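Leucine--trna ligase (Agrobacterium radiobacter, PDB 5AH5) probably catalyses the ATP-dependent attachment of L-leucine to tRNA(Leu), releasing AMP and diphosphate. Local coordinates at residues B[774-779]-B[799-804]; B[781-784]-B[788-791]; B[748-753]-B[804-809]; B[660-665]-B[705-710]. All blocks are in the same frame, centred on the assembly; numbering follows the deposited sequence.

Interactions 1 and 2 lie at the four-stranded C-terminal sheet, interaction 3 where it meets the helical bundle, and interaction 4 inside that bundle. Interactions 1 and 2 are partly buried and both use helix 776-785: the first joins it to edge strand 798-804 through a polar bond and one apolar touch, the second joins it to the next short helix through aliphatic carbons and backbone oxygens. Interaction 3 is a small surface contact between two amides. It shares Val-804 with interaction 1, and its 748-753 loop packs on Arg-660 of interaction 4, which is fully buried. Interactions 1 and 3 have tRNA nucleotides at their second segments; interactions 2 and 4 are mainly aliphatic, with no hydrogen bond across.

Interaction 1 of 4, residues B[774-779]-B[799-804]. With nucleotides of chain D.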
# COMPACT_ATOMS: atom_id res chain seq x y z
N LEU B 774 -6.82 2.94 48.44
CA LEU B 774 -6.31 3.58 49.64
C LEU B 774 -6.57 5.07 49.39
O LEU B 774 -6.42 5.59 48.28
CB LEU B 774 -4.82 3.26 49.88
CG LEU B 774 -4.31 3.33 51.34
CD1 LEU B 774 -5.07 2.40 52.31
CD2 LEU B 774 -2.82 3.03 51.34
N ALA B 775 -7.10 5.73 50.41
CA ALA B 775 -7.26 7.17 50.36
C ALA B 775 -5.92 7.87 50.02
O ALA B 775 -4.85 7.46 50.45
CB ALA B 775 -7.78 7.64 51.70
N GLU B 776 -6.01 8.96 49.25
CA GLU B 776 -4.83 9.70 48.85
C GLU B 776 -3.98 10.14 50.07
O GLU B 776 -2.73 10.01 50.06
CB GLU B 776 -5.23 10.84 47.93
CG GLU B 776 -4.09 11.38 47.15
CD GLU B 776 -4.49 12.48 46.20
OE1 GLU B 776 -5.34 12.20 45.33
OE2 GLU B 776 -3.94 13.59 46.32
N GLU B 777 -4.60 10.54 51.18
CA GLU B 777 -3.79 10.94 52.33
C GLU B 777 -3.06 9.76 52.98
O GLU B 777 -1.97 9.93 53.55
CB GLU B 777 -4.58 11.79 53.39
CG GLU B 777 -5.65 11.08 54.21
CD GLU B 777 -7.08 11.22 53.66
OE1 GLU B 777 -7.25 11.37 52.41
OE2 GLU B 777 -8.04 11.15 54.50
N ASP B 778 -3.70 8.60 52.95
CA ASP B 778 -3.08 7.35 53.44
C ASP B 778 -1.97 6.87 52.53
O ASP B 778 -0.95 6.33 53.02
CB ASP B 778 -4.13 6.25 53.65
CG ASP B 778 -5.14 6.58 54.78
OD1 ASP B 778 -4.90 7.51 55.58
OD2 ASP B 778 -6.19 5.87 54.86
N ILE B 779 -2.13 7.05 51.21
CA ILE B 779 -1.04 6.74 50.29
C ILE B 779 0.18 7.59 50.64
O ILE B 779 1.25 7.06 50.90
CB ILE B 779 -1.43 6.95 48.82
CG1 ILE B 779 -2.50 5.96 48.42
CG2 ILE B 779 -0.21 6.86 47.91
CD1 ILE B 779 -3.04 6.16 47.01
N LYS B 799 7.48 19.62 49.30
CA LYS B 799 6.83 20.80 48.71
C LYS B 799 5.51 20.46 48.02
O LYS B 799 4.55 21.27 47.97
CB LYS B 799 7.72 21.39 47.62
CG LYS B 799 9.11 21.89 48.01
CD LYS B 799 9.08 22.87 49.17
CE LYS B 799 10.40 23.62 49.21
NZ LYS B 799 10.51 24.39 50.46
N ASN B 800 5.50 19.29 47.41
CA ASN B 800 4.39 18.88 46.62
C ASN B 800 4.46 17.38 46.36
O ASN B 800 5.46 16.75 46.65
CB ASN B 800 4.36 19.69 45.33
CG ASN B 800 3.00 19.74 44.70
OD1 ASN B 800 1.96 19.34 45.26
ND2 ASN B 800 3.00 20.15 43.47
N TYR B 801 3.39 16.83 45.82
CA TYR B 801 3.49 15.54 45.23
C TYR B 801 2.54 15.44 44.04
O TYR B 801 1.53 16.13 43.97
CB TYR B 801 3.21 14.49 46.28
CG TYR B 801 1.81 14.46 46.78
CD1 TYR B 801 0.83 13.82 46.07
CD2 TYR B 801 1.45 15.09 47.95
CE1 TYR B 801 -0.48 13.82 46.49
CE2 TYR B 801 0.15 15.08 48.38
CZ TYR B 801 -0.81 14.43 47.65
OH TYR B 801 -2.11 14.40 48.06
N ARG B 802 2.92 14.60 43.10
CA ARG B 802 2.10 14.23 41.96
C ARG B 802 1.72 12.74 42.11
O ARG B 802 2.59 11.89 42.04
CB ARG B 802 2.95 14.40 40.72
CG ARG B 802 2.23 13.94 39.46
CD ARG B 802 1.23 14.99 39.02
NE ARG B 802 0.11 14.45 38.28
CZ ARG B 802 -0.73 15.23 37.59
NH1 ARG B 802 -0.54 16.57 37.53
NH2 ARG B 802 -1.74 14.66 36.94
N TYR B 803 0.46 12.46 42.35
CA TYR B 803 -0.04 11.14 42.45
C TYR B 803 -0.91 10.87 41.22
O TYR B 803 -1.88 11.59 40.98
CB TYR B 803 -0.90 11.01 43.71
CG TYR B 803 -1.57 9.70 43.79
CD1 TYR B 803 -0.83 8.52 43.65
CD2 TYR B 803 -2.96 9.59 43.99
CE1 TYR B 803 -1.43 7.29 43.72
CE2 TYR B 803 -3.57 8.33 44.01
CZ TYR B 803 -2.80 7.21 43.85
OH TYR B 803 -3.32 5.93 43.90
N VAL B 804 -0.56 9.86 40.45
CA VAL B 804 -1.40 9.44 39.34
C VAL B 804 -1.96 8.11 39.79
O VAL B 804 -1.18 7.19 39.97
CB VAL B 804 -0.59 9.27 38.09
CG1 VAL B 804 -1.46 8.77 36.91
CG2 VAL B 804 0.06 10.60 37.73
P C D 64 6.58 21.85 36.57
OP1 C D 64 5.36 22.27 37.27
OP2 C D 64 7.77 22.71 36.45
O5' C D 64 7.07 20.54 37.32
C5' C D 64 7.87 20.61 38.50
C4' C D 64 8.09 19.21 39.02
O4' C D 64 6.83 18.61 39.44
C3' C D 64 8.65 18.24 38.01
O3' C D 64 10.06 18.39 37.89
C2' C D 64 8.26 16.90 38.64
O2' C D 64 9.12 16.59 39.70
C1' C D 64 6.87 17.21 39.18
N1 C D 64 5.78 16.85 38.25
C2 C D 64 5.40 15.50 38.13
O2 C D 64 6.02 14.64 38.76
N3 C D 64 4.41 15.18 37.25
C4 C D 64 3.78 16.14 36.57
N4 C D 64 2.78 15.77 35.76
C5 C D 64 4.13 17.51 36.70
C6 C D 64 5.14 17.82 37.53
P G D 19 4.86 7.22 29.53
OP1 G D 19 5.89 6.36 28.95
OP2 G D 19 3.43 6.96 29.46
O5' G D 19 5.18 7.29 31.11
C5' G D 19 6.55 7.26 31.60
C4' G D 19 6.55 7.07 33.11
O4' G D 19 5.98 8.26 33.72
C3' G D 19 5.67 5.91 33.59
O3' G D 19 6.16 5.19 34.68
C2' G D 19 4.39 6.59 34.03
O2' G D 19 3.56 5.91 34.93
C1' G D 19 4.95 7.88 34.61
N9 G D 19 4.02 8.99 34.72
C8 G D 19 2.82 9.16 34.07
N7 G D 19 2.24 10.30 34.36
C5 G D 19 3.12 10.92 35.23
C6 G D 19 3.04 12.19 35.87
O6 G D 19 2.17 13.05 35.77
N1 G D 19 4.15 12.42 36.68
C2 G D 19 5.20 11.56 36.85
N2 G D 19 6.19 11.97 37.66
N3 G D 19 5.28 10.38 36.26
C4 G D 19 4.22 10.13 35.47
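The ring of Tyr-801 meets Glu-776 at its edge, with OE2 in the ring plane. The ring of Tyr-803 also has Glu-776 at its edge, but through OE1, which is 3.8 Å from CD2. One face of the Arg-802 guanidinium carries G19 O6 and C64 N4 of chain D. The Glu-776 carboxylate stands nearly upright to the Tyr-801 ring, at 87°. Tyr-801 OH donates to Glu-776 OE2 over 2.7 Å and uses the anti lone pair of that oxygen. Glu-776 reaches across because CG is anti to the backbone N (chi1 -162°) and the chain beyond is extended. Ile-779 comes to Tyr-803 with its CD1 tip, 3.1 Å from OH, and the two side chains cross at about a right angle. The same hydroxyl is hydrogen-bonded to Asn-806 N.

Helix 776-785, with Ala-775 as N-cap residue, thus lies against strand 798-804, an outermost strand of the four-stranded C-terminal sheet. The alternate strand residue Arg-802 points away from the helix and meets the tRNA. Its CG lies 3.3 Å from C64 N3. The two bases sit edge to edge, with G19 N1 2.8 Å from C64 N3, consistent with a tertiary pair at the tRNA elbow.

Interaction 2 of 4, residues B[781-784]-B[788-791]; sequences STVL and EVRS
Val-789 and Arg-790 fold back onto Val-783 and Leu-784 where helix 776-785 gives way to the short helix 787-792. The two helices follow each other in the C-terminal region with only a brief break, so the contact spans consecutive elements. Glu-788, at the start of segment 788-791, forms a salt bridge with Arg-766.

Val-789 is next and carries most of the contact. From its CB it is directed toward the first helix. Val-789 CB lies 3.3 Å from Val-783 O, with CG1 (3.4 Å) and CG2 (3.6 Å) just beyond. With CG1 anti to the backbone N (chi1 177°), that methyl also reaches Leu-784, where it touches CA and, at 4.2 Å, CD2. The CG2 branch is turned to Val-783 CG1 instead, at 4.3 Å. Val-783 and Val-789 also pack on Leu-811 of strand 808-813, so the pair belongs to the layer between these helices and the sheet.

Arg-790 follows on the more exposed side. Its aliphatic part, not its charged end, makes the nearest approach: Arg-790 CG lies 3.6 Å from Leu-784 O.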
# COMPACT_ATOMS: atom_id res chain seq x y z
N SER B 781 0.86 9.23 53.42
CA SER B 781 1.35 8.87 54.75
C SER B 781 2.15 7.52 54.71
O SER B 781 3.23 7.41 55.29
CB SER B 781 0.14 8.83 55.72
OG SER B 781 0.41 7.94 56.73
N THR B 782 1.68 6.55 53.94
CA THR B 782 2.41 5.29 53.77
C THR B 782 3.77 5.48 53.06
O THR B 782 4.79 4.88 53.49
CB THR B 782 1.56 4.24 53.02
OG1 THR B 782 0.34 4.09 53.76
CG2 THR B 782 2.28 2.85 52.92
N VAL B 783 3.79 6.32 52.05
CA VAL B 783 5.02 6.65 51.29
C VAL B 783 6.06 7.35 52.19
O VAL B 783 7.24 7.03 52.16
CB VAL B 783 4.76 7.54 50.03
CG1 VAL B 783 6.05 7.80 49.27
CG2 VAL B 783 3.81 6.86 49.06
N LEU B 784 5.61 8.30 53.01
CA LEU B 784 6.52 9.11 53.84
C LEU B 784 7.12 8.27 54.92
O LEU B 784 8.20 8.57 55.36
CB LEU B 784 5.86 10.36 54.43
CG LEU B 784 5.40 11.34 53.36
CD1 LEU B 784 4.56 12.46 53.99
CD2 LEU B 784 6.58 11.85 52.59
N GLU B 788 13.52 4.51 53.03
CA GLU B 788 14.27 5.16 52.01
C GLU B 788 13.79 6.58 51.82
O GLU B 788 14.59 7.48 51.60
CB GLU B 788 14.09 4.44 50.66
CG GLU B 788 14.87 3.16 50.52
CD GLU B 788 14.09 1.93 51.01
OE1 GLU B 788 12.94 2.06 51.56
OE2 GLU B 788 14.66 0.85 50.86
N VAL B 789 12.50 6.78 51.95
CA VAL B 789 11.87 8.11 51.83
C VAL B 789 12.11 8.96 53.10
O VAL B 789 12.51 10.08 52.98
CB VAL B 789 10.37 7.95 51.53
CG1 VAL B 789 9.67 9.32 51.46
CG2 VAL B 789 10.19 7.19 50.19
N ARG B 790 11.87 8.42 54.27
CA ARG B 790 12.21 9.08 55.55
C ARG B 790 13.69 9.49 55.56
O ARG B 790 14.02 10.59 55.98
CB ARG B 790 11.95 8.16 56.75
CG ARG B 790 10.90 8.58 57.73
CD ARG B 790 10.53 7.49 58.75
NE ARG B 790 9.10 7.57 59.10
CZ ARG B 790 8.40 6.54 59.56
NH1 ARG B 790 8.95 5.35 59.78
NH2 ARG B 790 7.11 6.71 59.81
N SER B 791 14.55 8.61 55.05
CA SER B 791 15.98 8.89 55.01
C SER B 791 16.26 10.10 54.11
O SER B 791 16.86 11.07 54.53
CB SER B 791 16.77 7.67 54.53
OG SER B 791 16.61 6.57 55.42

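Interaction 3 of 4, residues B[748-753]-B[804-809]; sequences LVQAEN and VPNRII. With nucleotides of chain D.
Gln-750 and Asn-806 both carry CG anti to their carbonyl carbon (chi1 -63° and -52°), and this brings their amide ends together. Gln-750 is extended beyond CG. The amide planes stand 80° apart. As modelled, Gln-750 NE2 and Asn-806 ND2 are 3.2 Å apart. The orientation of the Asn-806 amide is doubtful, so the kind of interaction is left open. The contact is small and lies at the surface.

The two residues come from different parts of the fold. Segment 748-753 is the loop between the helical bundle and strand 753-760. Residues 805-807 turn the chain between strands 798-804 and 808-813, which form a beta-hairpin. Arg-807 and Ile-808 both face Val-804, a classic beta bulge, and Val-804 O accepts from both of their backbone N atoms.

Three side chains around the bulge meet the tRNA. Arg-807, bent at chi2 and chi3, sets one guanidinium face under the amino group of C17 of chain D, with C17 N4 3.2 Å above the plane. Its NH2 lies 3.1 Å from O2' of G19 of chain D. Ile-808 CG2 packs on the guanine, 3.7 Å from G19 N3, while Val-804 CG2 is 3.8 Å from G19 O6.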
# COMPACT_ATOMS: atom_id res chain seq x y z
N LEU B 748 -12.60 -7.55 37.47
CA LEU B 748 -11.39 -8.34 37.69
C LEU B 748 -10.10 -7.67 37.31
O LEU B 748 -9.05 -8.23 37.55
CB LEU B 748 -11.52 -9.68 37.04
CG LEU B 748 -12.66 -10.50 37.61
CD1 LEU B 748 -13.03 -11.60 36.65
CD2 LEU B 748 -12.24 -11.10 38.97
N VAL B 749 -10.18 -6.44 36.83
CA VAL B 749 -9.05 -5.70 36.30
C VAL B 749 -8.07 -5.18 37.34
O VAL B 749 -6.85 -5.08 37.04
CB VAL B 749 -9.55 -4.50 35.44
CG1 VAL B 749 -8.43 -3.51 35.07
CG2 VAL B 749 -10.20 -5.03 34.19
N GLN B 750 -8.56 -4.74 38.51
CA GLN B 750 -7.65 -4.42 39.64
C GLN B 750 -7.75 -5.59 40.52
O GLN B 750 -8.85 -6.10 40.74
CB GLN B 750 -8.08 -3.21 40.44
CG GLN B 750 -8.09 -1.89 39.68
CD GLN B 750 -9.01 -0.88 40.34
OE1 GLN B 750 -10.15 -1.20 40.72
NE2 GLN B 750 -8.52 0.35 40.49
N ALA B 751 -6.62 -6.05 41.03
CA ALA B 751 -6.61 -7.06 42.08
C ALA B 751 -6.73 -6.26 43.41
O ALA B 751 -7.05 -5.05 43.40
CB ALA B 751 -5.33 -7.89 42.03
N GLU B 752 -6.48 -6.95 44.51
CA GLU B 752 -6.66 -6.41 45.84
C GLU B 752 -5.54 -5.41 46.19
O GLU B 752 -5.79 -4.47 46.90
CB GLU B 752 -6.77 -7.56 46.86
CG GLU B 752 -7.96 -8.51 46.59
CD GLU B 752 -7.93 -9.81 47.42
OE1 GLU B 752 -7.32 -9.81 48.51
OE2 GLU B 752 -8.54 -10.82 46.99
N ASN B 753 -4.33 -5.62 45.66
CA ASN B 753 -3.16 -4.74 45.92
C ASN B 753 -2.46 -4.22 44.66
O ASN B 753 -2.50 -4.83 43.62
CB ASN B 753 -2.15 -5.47 46.80
CG ASN B 753 -2.75 -5.88 48.12
OD1 ASN B 753 -3.26 -5.05 48.88
ND2 ASN B 753 -2.74 -7.18 48.39
N VAL B 804 -0.56 9.86 40.45
CA VAL B 804 -1.40 9.44 39.34
C VAL B 804 -1.96 8.11 39.79
O VAL B 804 -1.18 7.19 39.97
CB VAL B 804 -0.59 9.27 38.09
CG1 VAL B 804 -1.46 8.77 36.91
CG2 VAL B 804 0.06 10.60 37.73
N PRO B 805 -3.31 8.00 39.99
CA PRO B 805 -3.90 6.80 40.63
C PRO B 805 -3.50 5.51 40.03
O PRO B 805 -3.42 5.39 38.82
CB PRO B 805 -5.39 7.00 40.48
CG PRO B 805 -5.56 8.48 40.49
CD PRO B 805 -4.36 8.99 39.68
N ASN B 806 -3.17 4.57 40.91
CA ASN B 806 -2.67 3.28 40.58
C ASN B 806 -1.47 3.28 39.61
O ASN B 806 -1.18 2.22 39.06
CB ASN B 806 -3.84 2.45 40.02
CG ASN B 806 -5.08 2.45 40.94
OD1 ASN B 806 -5.00 2.36 42.19
ND2 ASN B 806 -6.23 2.54 40.32
N ARG B 807 -0.77 4.41 39.39
CA ARG B 807 0.37 4.43 38.43
C ARG B 807 1.66 4.84 39.12
O ARG B 807 2.62 4.07 39.12
CB ARG B 807 0.14 5.34 37.22
CG ARG B 807 -1.15 5.04 36.43
CD ARG B 807 -1.01 4.25 35.12
NE ARG B 807 0.11 4.63 34.24
CZ ARG B 807 0.22 5.77 33.54
NH1 ARG B 807 -0.69 6.74 33.60
NH2 ARG B 807 1.29 5.94 32.76
N ILE B 808 1.69 6.04 39.69
CA ILE B 808 2.93 6.54 40.25
C ILE B 808 2.71 7.59 41.35
O ILE B 808 1.71 8.28 41.35
CB ILE B 808 3.78 7.07 39.13
CG1 ILE B 808 5.23 7.14 39.60
CG2 ILE B 808 3.26 8.43 38.63
CD1 ILE B 808 6.25 7.02 38.51
N ILE B 809 3.66 7.70 42.27
CA ILE B 809 3.74 8.91 43.15
C ILE B 809 5.13 9.50 43.11
O ILE B 809 6.12 8.81 43.36
CB ILE B 809 3.24 8.66 44.60
CG1 ILE B 809 3.21 9.99 45.37
CG2 ILE B 809 4.07 7.60 45.32
CD1 ILE B 809 2.36 9.94 46.58
P G D 19 4.86 7.22 29.53
OP1 G D 19 5.89 6.36 28.95
OP2 G D 19 3.43 6.96 29.46
O5' G D 19 5.18 7.29 31.11
C5' G D 19 6.55 7.26 31.60
C4' G D 19 6.55 7.07 33.11
O4' G D 19 5.98 8.26 33.72
C3' G D 19 5.67 5.91 33.59
O3' G D 19 6.16 5.19 34.68
C2' G D 19 4.39 6.59 34.03
O2' G D 19 3.56 5.91 34.93
C1' G D 19 4.95 7.88 34.61
N9 G D 19 4.02 8.99 34.72
C8 G D 19 2.82 9.16 34.07
N7 G D 19 2.24 10.30 34.36
C5 G D 19 3.12 10.92 35.23
C6 G D 19 3.04 12.19 35.87
O6 G D 19 2.17 13.05 35.77
N1 G D 19 4.15 12.42 36.68
C2 G D 19 5.20 11.56 36.85
N2 G D 19 6.19 11.97 37.66
N3 G D 19 5.28 10.38 36.26
C4 G D 19 4.22 10.13 35.47
P C D 17 0.39 7.11 22.63
OP1 C D 17 0.09 7.44 21.21
OP2 C D 17 1.73 6.57 22.98
O5' C D 17 0.15 8.40 23.54
C5' C D 17 -1.17 8.90 23.87
C4' C D 17 -1.21 9.52 25.26
O4' C D 17 -1.77 8.59 26.21
C3' C D 17 0.12 9.93 25.89
O3' C D 17 0.51 11.20 25.35
C2' C D 17 -0.11 9.78 27.41
O2' C D 17 -0.20 10.94 28.22
C1' C D 17 -1.47 9.07 27.50
N1 C D 17 -1.58 7.97 28.49
C2 C D 17 -0.80 6.80 28.34
O2 C D 17 -0.03 6.71 27.38
N3 C D 17 -0.92 5.81 29.26
C4 C D 17 -1.76 5.94 30.29
N4 C D 17 -1.84 4.94 31.16
C5 C D 17 -2.56 7.11 30.46
C6 C D 17 -2.44 8.09 29.55

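Interaction 4 of 4, residues B[660-665]-B[705-710]; sequences RQLQLA and AGSLRL
Helices 653-674 and 701-715 of the anticodon-binding domain pack together here, with Leu-662 from the first set against Ser-707 and Leu-710 of the second. All three side chains are buried. Leu-662 starts out toward helix 701-715, and its CD2 branch does most of the touching. This methyl lies over the backbone, 3.5 Å from Ser-707 O, and 3.9 Å from Ser-707 CB. It also meets Leu-710 CD2 at 3.3 Å, tighter than usual for two carbons, so the packing is close at this point. Leu-710 likewise points across, and its CB lies 3.7 Å from Leu-662 CD2.

The other Leu-662 branch, CD1, is turned to Ser-707 OG at 4.0 Å. That hydroxyl is hydrogen-bonded to Val-703 O, one turn back in its own helix, so its polar need is met without a bond across the contact. Leu-692 of helix 678-695 touches Ser-707, and Ile-666 of helix 653-674 touches Leu-710. Aliphatic packing between neighbouring helices, with no polar bond across it, is typical of the alpha-helical bundle that forms the anticodon-binding domain of class-Ia synthetases.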
# COMPACT_ATOMS: atom_id res chain seq x y z
N ARG B 660 -6.82 -11.00 36.94
CA ARG B 660 -6.36 -9.72 36.55
C ARG B 660 -5.42 -9.71 35.34
O ARG B 660 -5.48 -8.77 34.53
CB ARG B 660 -5.65 -9.05 37.70
CG ARG B 660 -5.05 -7.71 37.30
CD ARG B 660 -4.54 -6.86 38.44
NE ARG B 660 -3.41 -6.09 37.92
CZ ARG B 660 -2.15 -6.52 37.92
NH1 ARG B 660 -1.82 -7.69 38.48
NH2 ARG B 660 -1.21 -5.75 37.37
N GLN B 661 -4.49 -10.66 35.32
CA GLN B 661 -3.49 -10.75 34.26
C GLN B 661 -4.17 -11.08 32.89
O GLN B 661 -3.83 -10.49 31.88
CB GLN B 661 -2.45 -11.79 34.65
CG GLN B 661 -1.46 -11.30 35.70
CD GLN B 661 -0.12 -11.03 35.07
OE1 GLN B 661 0.80 -11.89 35.11
NE2 GLN B 661 -0.01 -9.89 34.39
N LEU B 662 -5.17 -11.93 32.93
CA LEU B 662 -5.98 -12.25 31.81
C LEU B 662 -6.72 -11.07 31.27
O LEU B 662 -6.75 -10.90 30.06
CB LEU B 662 -6.90 -13.43 32.10
CG LEU B 662 -6.11 -14.68 31.66
CD1 LEU B 662 -5.22 -15.23 32.78
CD2 LEU B 662 -6.99 -15.73 31.09
N GLN B 663 -7.22 -10.20 32.15
CA GLN B 663 -7.99 -9.06 31.71
C GLN B 663 -7.10 -8.08 31.04
O GLN B 663 -7.49 -7.51 30.01
CB GLN B 663 -8.69 -8.33 32.87
CG GLN B 663 -9.60 -9.18 33.71
CD GLN B 663 -10.58 -9.93 32.90
OE1 GLN B 663 -11.27 -9.32 32.11
NE2 GLN B 663 -10.73 -11.25 33.15
N LEU B 664 -5.93 -7.83 31.63
CA LEU B 664 -4.94 -7.04 30.92
C LEU B 664 -4.57 -7.65 29.53
O LEU B 664 -4.20 -6.91 28.66
CB LEU B 664 -3.65 -6.88 31.71
CG LEU B 664 -3.79 -6.28 33.12
CD1 LEU B 664 -2.39 -6.16 33.70
CD2 LEU B 664 -4.56 -4.94 33.10
N ALA B 665 -4.52 -8.97 29.43
CA ALA B 665 -4.09 -9.66 28.24
C ALA B 665 -5.19 -9.48 27.18
O ALA B 665 -4.88 -9.13 26.03
CB ALA B 665 -3.83 -11.11 28.52
N ALA B 705 -9.69 -23.46 34.38
CA ALA B 705 -10.39 -23.82 33.14
C ALA B 705 -10.79 -22.56 32.32
O ALA B 705 -10.60 -22.51 31.09
CB ALA B 705 -11.61 -24.66 33.43
N GLY B 706 -11.29 -21.55 33.00
CA GLY B 706 -11.61 -20.26 32.38
C GLY B 706 -10.44 -19.53 31.76
O GLY B 706 -10.60 -18.85 30.73
N SER B 707 -9.26 -19.64 32.39
CA SER B 707 -8.05 -19.03 31.91
C SER B 707 -7.52 -19.70 30.67
O SER B 707 -6.95 -19.03 29.85
CB SER B 707 -6.94 -19.09 32.97
OG SER B 707 -7.32 -18.39 34.13
N LEU B 708 -7.60 -21.02 30.64
CA LEU B 708 -7.11 -21.81 29.57
C LEU B 708 -7.99 -21.60 28.33
O LEU B 708 -7.48 -21.43 27.24
CB LEU B 708 -7.11 -23.28 29.96
CG LEU B 708 -6.05 -23.69 31.01
CD1 LEU B 708 -6.27 -25.13 31.39
CD2 LEU B 708 -4.64 -23.53 30.50
N ARG B 709 -9.31 -21.63 28.51
CA ARG B 709 -10.25 -21.34 27.45
C ARG B 709 -10.12 -19.89 26.96
O ARG B 709 -10.17 -19.62 25.77
CB ARG B 709 -11.68 -21.67 27.87
CG ARG B 709 -11.85 -23.17 28.02
CD ARG B 709 -13.21 -23.67 27.61
NE ARG B 709 -13.28 -25.11 27.87
CZ ARG B 709 -13.63 -25.66 29.04
NH1 ARG B 709 -13.89 -24.89 30.11
NH2 ARG B 709 -13.67 -26.96 29.15
N LEU B 710 -9.81 -18.98 27.87
CA LEU B 710 -9.60 -17.61 27.48
C LEU B 710 -8.31 -17.46 26.67
O LEU B 710 -8.30 -16.73 25.69
CB LEU B 710 -9.61 -16.75 28.71
CG LEU B 710 -10.03 -15.30 28.71
CD1 LEU B 710 -11.40 -15.09 28.05
CD2 LEU B 710 -10.04 -14.79 30.17